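Local coordinates for SnoaL-like domain-containing protein (Silicibacter pomeroyi, PDB 3FLJ) that is of unknown function but adopts the cystatin-like fold of the SnoaL-like family, whose cone-shaped domain often encloses a ligand pocket, at residues A[68-73]-A[145-150]. Residues are numbered along the deposited sequence; the frame is centred on the assembly and turned at random.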
# COMPACT_ATOMS: atom_id res chain seq x y z
N LEU A 68 5.85 3.65 15.96
CA LEU A 68 6.33 2.45 15.24
C LEU A 68 6.58 1.25 16.16
O LEU A 68 6.31 0.11 15.76
CB LEU A 68 7.57 2.77 14.39
CG LEU A 68 7.33 3.68 13.18
CD1 LEU A 68 8.67 4.19 12.63
CD2 LEU A 68 6.53 2.94 12.08
N GLY A 69 7.09 1.53 17.37
CA GLY A 69 7.25 0.51 18.42
C GLY A 69 5.92 -0.16 18.76
O GLY A 69 5.87 -1.39 18.83
N HIS A 70 4.86 0.64 18.93
CA HIS A 70 3.50 0.12 19.18
C HIS A 70 2.93 -0.67 18.00
O HIS A 70 2.29 -1.69 18.22
CB HIS A 70 2.52 1.23 19.60
CG HIS A 70 2.73 1.71 21.00
ND1 HIS A 70 2.57 0.89 22.09
CD2 HIS A 70 3.08 2.93 21.48
CE1 HIS A 70 2.81 1.58 23.20
NE2 HIS A 70 3.12 2.82 22.85
N VAL A 71 3.15 -0.20 16.77
CA VAL A 71 2.68 -0.92 15.56
C VAL A 71 3.32 -2.31 15.49
O VAL A 71 2.62 -3.30 15.27
CB VAL A 71 2.92 -0.14 14.23
CG1 VAL A 71 2.49 -0.97 13.02
CG2 VAL A 71 2.16 1.19 14.23
N GLY A 72 4.64 -2.37 15.71
CA GLY A 72 5.41 -3.62 15.76
C GLY A 72 4.92 -4.61 16.81
O GLY A 72 4.93 -5.82 16.57
N GLN A 73 4.50 -4.08 17.96
CA GLN A 73 3.91 -4.86 19.05
C GLN A 73 2.54 -5.46 18.67
O GLN A 73 2.28 -6.61 19.01
CB GLN A 73 3.74 -3.99 20.31
CG GLN A 73 5.05 -3.59 21.00
CD GLN A 73 5.46 -4.51 22.14
OE1 GLN A 73 5.05 -5.67 22.22
NE2 GLN A 73 6.27 -3.97 23.04
N ALA A 145 1.40 6.66 28.78
CA ALA A 145 1.44 8.01 29.39
C ALA A 145 2.39 9.04 28.72
O ALA A 145 2.15 10.24 28.85
CB ALA A 145 1.71 7.94 30.89
N ARG A 146 3.42 8.56 28.02
CA ARG A 146 4.34 9.43 27.24
C ARG A 146 3.62 10.20 26.13
O ARG A 146 4.07 11.28 25.74
CB ARG A 146 5.43 8.62 26.55
CG ARG A 146 6.37 7.85 27.49
CD ARG A 146 7.43 7.11 26.70
NE ARG A 146 6.87 6.23 25.68
CZ ARG A 146 7.54 5.38 24.90
NH1 ARG A 146 8.86 5.20 25.04
NH2 ARG A 146 6.87 4.65 24.02
N PHE A 147 2.52 9.65 25.62
CA PHE A 147 1.72 10.31 24.59
C PHE A 147 0.99 11.59 25.01
O PHE A 147 0.47 12.23 24.12
CB PHE A 147 0.84 9.31 23.81
CG PHE A 147 1.62 8.53 22.80
CD1 PHE A 147 2.30 7.37 23.17
CD2 PHE A 147 1.74 9.01 21.47
CE1 PHE A 147 3.07 6.65 22.22
CE2 PHE A 147 2.51 8.30 20.53
CZ PHE A 147 3.18 7.11 20.90
N LEU A 148 0.93 11.94 26.30
CA LEU A 148 0.41 13.26 26.77
C LEU A 148 1.25 14.37 26.10
O LEU A 148 0.70 15.31 25.53
CB LEU A 148 0.49 13.42 28.30
CG LEU A 148 -0.22 14.64 28.95
CD1 LEU A 148 -1.74 14.44 28.91
CD2 LEU A 148 0.24 14.86 30.38
N LYS A 149 2.58 14.22 26.16
CA LYS A 149 3.53 15.11 25.47
C LYS A 149 3.45 14.92 23.94
O LYS A 149 3.37 15.91 23.21
CB LYS A 149 4.97 14.86 25.94
N TYR A 150 3.44 13.68 23.45
CA TYR A 150 3.44 13.42 22.00
C TYR A 150 2.17 13.81 21.20
O TYR A 150 2.27 13.91 19.98
CB TYR A 150 3.88 11.99 21.66
CG TYR A 150 5.24 11.53 22.21
CD1 TYR A 150 6.34 12.41 22.33
CD2 TYR A 150 5.46 10.16 22.51
CE1 TYR A 150 7.60 11.96 22.81
CE2 TYR A 150 6.71 9.70 22.98
CZ TYR A 150 7.78 10.60 23.12
OH TYR A 150 9.01 10.17 23.58
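H70 and F147 bring their rings together rim to rim, with CD2 of H70 3.8 Å from CE1 of F147. The phenyl carbon lies near the imidazole plane, at its edge, and the two planes are inclined at 51°, so neither ring covers the face of the other. H70 reaches across because its CG stands beside the backbone N, anti to the carbonyl carbon (chi1 -74°), which sends the ring toward the 145-150 segment. A histidine suits this place by offering carbon to the phenylalanine while keeping nitrogens for polar partners: NE2 is hydrogen-bonded to D144, and ND1 makes a weak bond to R140. In this cystatin-like fold, helix 61-74 packs beside the curved sheet, and the contact joins it to the short helix 147-150 and the turn leading into it, just after helix 127-143. F147, buried and purely hydrophobic, suits a place between helices 61-74 and 127-143, where its ring also meets W58 and its side chain touches A66, V67 and V141. Y150 CD2 sits 3.9 Å above the centre of one face of the F147 ring. The long arm of R146 spans two acids, NH1 pairing with E36 and NH2 with D144, whose OD2 also bonds H70 and would probably offset positive charge there if the histidine is protonated. R146 touches H70 more lightly, its NH2 4.3 Å from H70 NE2, with the imidazole nitrogen at the guanidinium edge.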